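Local structure of carbohydrate esterase family 2 (CE2) (Chaetomium olivicolor, 4XVH) at residues L79-R82 with S83-Y87; P295-G298 with S299-C303; K321-A324 with A325-W329. The protein is a carbohydrate esterase of family 2 that probably removes acetyl groups from xylan, joining a beta-sandwich domain to an SGNH-type hydrolase domain. One frame throughout, in Å; residues are numbered along the deposited sequence.

Contact 1: L79-R82 with S83-Y87. With PEU (2,5,8,11,14,17,20,23,26,29,32,35,38,41,44,47,50,53,56,59,62,65,68,71,74,77,80-heptacosaoxadooctacontan-82-ol), chain C.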
loop_
_atom_site.group_PDB
_atom_site.type_symbol
_atom_site.label_atom_id
_atom_site.label_comp_id
_atom_site.label_asym_id
_atom_site.label_seq_id
_atom_site.Cartn_x
_atom_site.Cartn_y
_atom_site.Cartn_z
ATOM N N LEU A 79 -2.807 15.387 0.779
ATOM C CA LEU A 79 -1.597 14.877 1.418
ATOM C C LEU A 79 -1.623 13.366 1.479
ATOM O O LEU A 79 -2.592 12.792 2.006
ATOM C CB LEU A 79 -1.485 15.420 2.856
ATOM C CG LEU A 79 -0.302 14.930 3.702
ATOM C CD1 LEU A 79 0.945 15.653 3.241
ATOM C CD2 LEU A 79 -0.520 15.188 5.206
ATOM N N ARG A 80 -0.559 12.719 1.013
ATOM C CA ARG A 80 -0.472 11.277 1.141
ATOM C C ARG A 80 0.894 10.773 1.592
ATOM O O ARG A 80 1.919 11.250 1.095
ATOM C CB ARG A 80 -0.835 10.635 -0.172
ATOM C CG ARG A 80 -2.347 10.517 -0.337
ATOM C CD ARG A 80 -2.597 9.793 -1.570
ATOM N NE ARG A 80 -3.999 9.701 -1.984
ATOM C CZ ARG A 80 -4.890 8.837 -1.504
ATOM N NH1 ARG A 80 -4.584 8.047 -0.486
ATOM N NH2 ARG A 80 -6.107 8.794 -2.024
ATOM N N ARG A 81 0.916 9.857 2.539
ATOM C CA ARG A 81 2.125 9.245 3.009
ATOM C C ARG A 81 2.765 8.421 1.911
ATOM O O ARG A 81 2.156 7.586 1.355
ATOM C CB ARG A 81 1.833 8.289 4.146
ATOM C CG ARG A 81 2.354 8.664 5.493
ATOM C CD ARG A 81 1.763 7.767 6.541
ATOM N NE ARG A 81 2.541 6.657 7.029
ATOM C CZ ARG A 81 3.713 6.744 7.610
ATOM N NH1 ARG A 81 4.339 7.874 7.649
ATOM N NH2 ARG A 81 4.281 5.684 8.078
ATOM N N ARG A 82 4.038 8.618 1.713
ATOM C CA ARG A 82 4.808 7.820 0.762
ATOM C C ARG A 82 5.351 6.538 1.415
ATOM O O ARG A 82 5.624 5.547 0.723
ATOM C CB ARG A 82 6.013 8.634 0.244
ATOM C CG ARG A 82 5.656 9.862 -0.577
ATOM C CD ARG A 82 6.787 10.862 -0.572
ATOM N NE ARG A 82 8.042 10.348 -1.122
ATOM C CZ ARG A 82 8.344 10.319 -2.430
ATOM N NH1 ARG A 82 7.493 10.780 -3.345
ATOM N NH2 ARG A 82 9.534 9.855 -2.832
ATOM N N SER A 83 5.564 6.602 2.736
ATOM C CA SER A 83 6.372 5.621 3.451
ATOM C C SER A 83 5.561 4.765 4.412
ATOM O O SER A 83 4.325 4.856 4.451
ATOM C CB SER A 83 7.505 6.330 4.224
ATOM O OG SER A 83 6.975 7.312 5.105
ATOM N N GLU A 84 6.244 3.958 5.223
ATOM C CA GLU A 84 5.554 2.872 5.932
ATOM C C GLU A 84 5.797 2.895 7.449
ATOM O O GLU A 84 6.725 3.545 7.928
ATOM C CB GLU A 84 6.002 1.520 5.350
ATOM C CG GLU A 84 7.476 1.200 5.706
ATOM C CD GLU A 84 7.918 -0.145 5.151
ATOM O OE1 GLU A 84 7.369 -1.186 5.610
ATOM O OE2 GLU A 84 8.788 -0.145 4.243
ATOM N N PRO A 85 4.964 2.176 8.205
ATOM C CA PRO A 85 5.065 2.245 9.666
ATOM C C PRO A 85 6.423 1.836 10.219
ATOM O O PRO A 85 6.826 2.359 11.261
ATOM C CB PRO A 85 3.983 1.265 10.153
ATOM C CG PRO A 85 3.228 0.831 8.964
ATOM C CD PRO A 85 3.736 1.504 7.749
ATOM N N ALA A 86 7.122 0.948 9.523
ATOM C CA ALA A 86 8.378 0.430 10.048
ATOM C C ALA A 86 9.394 1.548 10.252
ATOM O O ALA A 86 10.263 1.424 11.100
ATOM C CB ALA A 86 8.974 -0.638 9.116
ATOM N N TYR A 87 9.286 2.626 9.470
ATOM C CA TYR A 87 10.251 3.725 9.557
ATOM C C TYR A 87 9.774 4.830 10.501
ATOM O O TYR A 87 10.584 5.555 11.070
ATOM C CB TYR A 87 10.539 4.314 8.170
ATOM C CG TYR A 87 11.454 3.448 7.324
ATOM C CD1 TYR A 87 12.841 3.520 7.454
ATOM C CD2 TYR A 87 10.926 2.523 6.417
ATOM C CE1 TYR A 87 13.674 2.710 6.693
ATOM C CE2 TYR A 87 11.764 1.709 5.643
ATOM C CZ TYR A 87 13.132 1.810 5.787
ATOM O OH TYR A 87 13.940 0.986 5.016
HETATM C CAA PEU C . 10.732 3.579 14.694
HETATM O OAB PEU C . 11.842 2.771 14.266
HETATM C CAC PEU C . 12.209 1.729 15.251
HETATM C CAD PEU C . 13.407 0.743 14.978
HETATM O OAE PEU C . 14.681 1.412 14.813
HETATM C CAF PEU C . 14.744 2.296 13.649
HETATM C CAG PEU C . 14.824 1.740 12.217
HETATM O OAH PEU C . 13.812 0.821 11.780
HETATM C CAI PEU C . 13.942 0.543 10.358
HETATM C CAJ PEU C . 13.073 -0.634 9.898
HETATM O OAK PEU C . 13.197 -0.838 8.465
HETATM C CAL PEU C . 12.758 -2.171 8.133
HETATM C CAM PEU C . 12.857 -2.508 6.649
HETATM O OAN PEU C . 12.606 -3.928 6.621
HETATM C CAO PEU C . 12.758 -4.533 5.318
HETATM C CAP PEU C . 12.975 -5.961 5.774
HETATM O OAQ PEU C . 13.216 -7.128 4.950
HETATM C CAR PEU C . 14.312 -7.089 3.983
HETATM C CAS PEU C . 14.166 -6.336 2.636
HETATM O OAT PEU C . 13.120 -6.890 1.743
HETATM C CAU PEU C . 11.749 -6.847 2.241
HETATM C CAV PEU C . 10.754 -7.474 1.240
HETATM O OAW PEU C . 9.355 -7.453 1.618
HETATM O O HOH W 1 7.331 6.224 7.625
#
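Arg81 runs its side chain forward alongside the turn that follows it, so that the guanidinium lies under the backbone carbonyl of Ser83. Ser83 O stands 3.4 Å above one face of that group, offset toward its rim. The bend at the third torsion (chi3 99°) brings NH2 to Glu84 and Pro85, while NH1 faces Ser83 OG; Arg81 NH2 comes within 3.2 Å of Glu84 C, and Pro85 CA meets the guanidinium at its edge. A water bridges them, 2.8 Å from Ser83 OG and within donating distance, 2.8 Å, of Glu84 O, with a weak bond from Arg81 NH2. Tyr87 N also donates to Glu84 O (3.1 Å), closing a turn over residues with helical phi/psi but without a helix's regular bonds. The guanidinium has further acceptors in Asn42 OD1, Ser16 O and Gly88 O, and Ser83 OG pairs with Ser43 N. Arg82 heads the other way, to salt bridges with Asp45 and Asp126. Residues 82-87 form the loop between strands 73-81 and 88-97, which belong to different antiparallel sheets of the beta-sandwich domain, and bring Ala86 and Tyr87 to the polyether, whose OAK lies over one face of the tyrosine; Glu84 bonds Ser162 OG, also of that pocket. A leucine in place of Arg81 would probably leave Asn42 OD1 and the carbonyls of Ser16 and Gly88 without their donor. Since Ser83 O is buried with no partner in the model, the guanidinium charge beneath it is likely to offset part of that electrostatic cost.

Contact 2: P295-G298 with S299-C303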
loop_
_atom_site.group_PDB
_atom_site.type_symbol
_atom_site.label_atom_id
_atom_site.label_comp_id
_atom_site.label_asym_id
_atom_site.label_seq_id
_atom_site.Cartn_x
_atom_site.Cartn_y
_atom_site.Cartn_z
ATOM N N PRO A 295 5.042 -10.368 -14.428
ATOM C CA PRO A 295 6.253 -11.009 -14.947
ATOM C C PRO A 295 7.481 -10.564 -14.146
ATOM O O PRO A 295 7.567 -9.406 -13.722
ATOM C CB PRO A 295 6.325 -10.530 -16.392
ATOM C CG PRO A 295 4.946 -10.119 -16.744
ATOM C CD PRO A 295 4.286 -9.647 -15.467
ATOM N N THR A 296 8.385 -11.503 -13.896
ATOM C CA THR A 296 9.659 -11.208 -13.243
ATOM C C THR A 296 10.258 -9.973 -13.884
ATOM O O THR A 296 10.317 -9.872 -15.092
ATOM C CB THR A 296 10.640 -12.394 -13.368
ATOM O OG1 THR A 296 10.049 -13.562 -12.772
ATOM C CG2 THR A 296 11.972 -12.077 -12.664
ATOM N N GLN A 297 10.686 -9.021 -13.070
ATOM C CA GLN A 297 11.154 -7.731 -13.573
ATOM C C GLN A 297 12.495 -7.859 -14.307
ATOM O O GLN A 297 13.173 -8.889 -14.200
ATOM C CB GLN A 297 11.277 -6.757 -12.390
ATOM C CG GLN A 297 12.254 -7.253 -11.309
ATOM C CD GLN A 297 12.342 -6.291 -10.107
ATOM O OE1 GLN A 297 11.858 -5.146 -10.167
ATOM N NE2 GLN A 297 12.944 -6.761 -9.017
ATOM N N GLY A 298 12.894 -6.806 -15.015
ATOM C CA GLY A 298 14.209 -6.767 -15.648
ATOM C C GLY A 298 15.331 -6.282 -14.740
ATOM O O GLY A 298 15.181 -6.196 -13.504
ATOM N N SER A 299 16.465 -5.931 -15.347
ATOM C CA SER A 299 17.637 -5.579 -14.555
ATOM C C SER A 299 17.551 -4.189 -13.912
ATOM O O SER A 299 18.244 -3.926 -12.933
ATOM C CB SER A 299 18.890 -5.650 -15.414
ATOM O OG SER A 299 18.751 -4.752 -16.492
ATOM N N ASP A 300 16.724 -3.291 -14.434
ATOM C CA ASP A 300 16.639 -1.972 -13.817
ATOM C C ASP A 300 15.762 -2.032 -12.566
ATOM O O ASP A 300 14.589 -2.440 -12.643
ATOM C CB ASP A 300 16.088 -0.959 -14.805
ATOM C CG ASP A 300 17.030 -0.734 -15.982
ATOM O OD1 ASP A 300 18.261 -0.639 -15.774
ATOM O OD2 ASP A 300 16.533 -0.659 -17.122
ATOM N N VAL A 301 16.321 -1.656 -11.414
ATOM C CA VAL A 301 15.610 -1.817 -10.159
ATOM C C VAL A 301 15.899 -0.656 -9.203
ATOM O O VAL A 301 16.842 0.115 -9.430
ATOM C CB VAL A 301 15.987 -3.169 -9.471
ATOM C CG1 VAL A 301 15.509 -4.353 -10.282
ATOM C CG2 VAL A 301 17.523 -3.249 -9.254
ATOM N N GLY A 302 15.106 -0.563 -8.136
ATOM C CA GLY A 302 15.338 0.415 -7.089
ATOM C C GLY A 302 16.159 -0.222 -5.975
ATOM O O GLY A 302 16.865 -1.204 -6.226
ATOM N N CYS A 303 16.072 0.319 -4.757
ATOM C CA CYS A 303 16.948 -0.160 -3.671
ATOM C C CYS A 303 16.666 -1.627 -3.403
ATOM O O CYS A 303 15.497 -2.042 -3.350
ATOM C CB CYS A 303 16.743 0.644 -2.384
ATOM S SG CYS A 303 16.892 2.398 -2.662
HETATM O O HOH W 2 12.093 -2.788 -11.628
#
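Gln297 lays the flat of its side-chain amide beneath one methyl of Val301: CG1 is 3.7 Å from Gln297 CD and equally far from OE1 and NE2, a set of distances that places the methyl over the amide rather than beside it. The two side chains cross at about a right angle. Gln297 reaches this position with CG wedged between the backbone N and the carbonyl carbon (chi1 59°) and the chain extended beyond it. The same Val301 CG1 also rests 3.7 Å from Gly298 O, so one methyl touches both the amide and the Gly298 carbonyl across the bend. No direct hydrogen bond crosses between 295-298 and 299-303; a water does the work instead, 2.8 Å from Gln297 OE1 and 2.7 Å from Asp300 O, placed to donate to each. All of this lies in the loop joining the edge strand 289-292 of the parallel sheet to the final helix 309-327 of the SGNH-hydrolase fold, the loop that goes on to His306 of the polyether-binding pocket. With OE1 on the water and NE2 on the carbonyl O of Tyr305, both ends of the amide are engaged, which fixes its rotation and presents its face to the valine. Val301 further touches Phe129, and the Gln297 side chain leans on Thr311 of the helix. At the end of 299-303, Cys303 SG is joined to Cys131 SG in a disulfide.

Contact 3: K321-A324 with A325-W329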
loop_
_atom_site.group_PDB
_atom_site.type_symbol
_atom_site.label_atom_id
_atom_site.label_comp_id
_atom_site.label_asym_id
_atom_site.label_seq_id
_atom_site.Cartn_x
_atom_site.Cartn_y
_atom_site.Cartn_z
ATOM N N LYS A 321 -6.683 -2.844 -15.742
ATOM C CA LYS A 321 -7.528 -3.501 -16.738
ATOM C C LYS A 321 -8.197 -4.772 -16.172
ATOM O O LYS A 321 -9.340 -5.089 -16.498
ATOM C CB LYS A 321 -6.720 -3.884 -17.993
ATOM C CG LYS A 321 -6.169 -2.714 -18.823
ATOM C CD LYS A 321 -5.584 -3.282 -20.106
ATOM C CE LYS A 321 -4.668 -2.325 -20.824
ATOM N NZ LYS A 321 -3.843 -3.097 -21.851
ATOM N N ALA A 322 -7.455 -5.520 -15.372
ATOM C CA ALA A 322 -7.972 -6.779 -14.828
ATOM C C ALA A 322 -9.128 -6.526 -13.856
ATOM O O ALA A 322 -10.086 -7.284 -13.824
ATOM C CB ALA A 322 -6.866 -7.531 -14.139
ATOM N N ILE A 323 -9.002 -5.494 -13.023
ATOM C CA ILE A 323 -10.051 -5.149 -12.083
ATOM C C ILE A 323 -11.244 -4.655 -12.885
ATOM O O ILE A 323 -12.403 -5.078 -12.640
ATOM C CB ILE A 323 -9.585 -4.062 -11.074
ATOM C CG1 ILE A 323 -8.453 -4.617 -10.183
ATOM C CG2 ILE A 323 -10.770 -3.545 -10.273
ATOM C CD1 ILE A 323 -7.821 -3.592 -9.204
ATOM N N ALA A 324 -10.964 -3.773 -13.849
ATOM C CA ALA A 324 -12.032 -3.212 -14.685
ATOM C C ALA A 324 -12.799 -4.336 -15.366
ATOM O O ALA A 324 -14.041 -4.301 -15.416
ATOM C CB ALA A 324 -11.475 -2.210 -15.762
ATOM N N ALA A 325 -12.071 -5.311 -15.916
ATOM C CA ALA A 325 -12.723 -6.400 -16.664
ATOM C C ALA A 325 -13.616 -7.202 -15.731
ATOM O O ALA A 325 -14.751 -7.564 -16.067
ATOM C CB ALA A 325 -11.692 -7.310 -17.294
ATOM N N ALA A 326 -13.080 -7.495 -14.549
ATOM C CA ALA A 326 -13.807 -8.284 -13.567
ATOM C C ALA A 326 -15.062 -7.571 -13.079
ATOM O O ALA A 326 -16.083 -8.215 -12.825
ATOM C CB ALA A 326 -12.900 -8.622 -12.367
ATOM N N LEU A 327 -14.984 -6.247 -12.937
ATOM C CA LEU A 327 -16.061 -5.487 -12.275
ATOM C C LEU A 327 -17.023 -4.825 -13.262
ATOM O O LEU A 327 -18.028 -4.251 -12.856
ATOM C CB LEU A 327 -15.468 -4.421 -11.357
ATOM C CG LEU A 327 -15.009 -4.948 -9.982
ATOM C CD1 LEU A 327 -13.980 -6.016 -10.115
ATOM C CD2 LEU A 327 -14.387 -3.880 -9.227
ATOM N N GLY A 328 -16.698 -4.881 -14.552
ATOM C CA GLY A 328 -17.497 -4.223 -15.575
ATOM C C GLY A 328 -17.281 -2.711 -15.571
ATOM O O GLY A 328 -18.182 -1.943 -15.870
ATOM N N TRP A 329 -16.082 -2.288 -15.202
ATOM C CA TRP A 329 -15.710 -0.873 -15.211
ATOM C C TRP A 329 -14.926 -0.522 -16.486
ATOM O O TRP A 329 -14.576 0.625 -16.743
ATOM C CB TRP A 329 -14.855 -0.546 -13.992
ATOM C CG TRP A 329 -15.515 -0.657 -12.630
ATOM C CD1 TRP A 329 -16.836 -0.768 -12.343
ATOM C CD2 TRP A 329 -14.828 -0.659 -11.376
ATOM N NE1 TRP A 329 -17.028 -0.815 -10.960
ATOM C CE2 TRP A 329 -15.809 -0.744 -10.350
ATOM C CE3 TRP A 329 -13.488 -0.565 -11.015
ATOM C CZ2 TRP A 329 -15.475 -0.757 -9.007
ATOM C CZ3 TRP A 329 -13.158 -0.578 -9.653
ATOM C CH2 TRP A 329 -14.150 -0.687 -8.678
ATOM O OXT TRP A 329 -14.606 -1.414 -17.282
#
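The backbone of 321-327 keeps regular helical bonding, with Ala325 N on Lys321 O at 2.8 Å, Ala326 N on Ala322 O at 3.1 Å and Leu327 N on Ile323 O at 2.8 Å, before the chain turns off at Gly328. The ending is Schellman-like: Gly328 is left-handed, with a positive phi of 75°, and Trp329 N makes the 6→1 bond back to Ala324 O at 2.9 Å, but the 5→2 pair, Gly328 N to Ala325 O, is long. The 6→1 bond uses a lone pair in the carbonyl plane, with a C=O...N angle of 137°. Gly328 N and Leu327 N contribute weak bonds to the same oxygen, so Ala324 O gathers three N-H groups where the helix finishes. Among the side chains, Ile323 and Leu327 lie alongside each other and point the same way, one helical turn apart, meeting through Ile323 CG2 and Leu327 CD2 at 3.8 Å. Ile323 CG2 is set anti to the backbone N, which carries this branch toward the C-terminal end, where it also meets Trp329 CZ3 at 3.9 Å, oblique to the indole. Leu327 CD2 sits over one face of that ring, 3.2 Å above its plane and offset toward the rim, so the two aliphatic residues and the indole form one small apolar cluster. Ile323 and Leu327 face the parallel sheet of the hydrolase domain: both touch Phe252 of strand 250-254, and Ile323 also reaches Val209 of strand 207-211. The indole lies beside Asp206 and makes a cation-pi contact with Arg110. The apolar pairing that accompanies the 6→1 bond is small here, a touch between Ala324 CB and Trp329 CB at 4.2 Å.

In the fold
Along the chain the three contacts come in series. Contact 1 closes strand 73-81 and leads into strand 88-97, in the beta-sandwich part; contacts 2 and 3 belong to the hydrolase part, where contact 2 runs from edge strand 289-292 of the parallel sheet toward helix 309-327, and contact 3 covers the last turns of that helix and the C-terminus. Their centres are well separated, about 22 Å between contacts 1 and 2, 26 Å between 2 and 3 and 28 Å between 1 and 3, with no touching atoms. Contact 1 supplies Ala86 and Tyr87 to the polyether pocket; contact 2 lies near it, in the loop that goes on to His306, consistent with a binding site built by both domains.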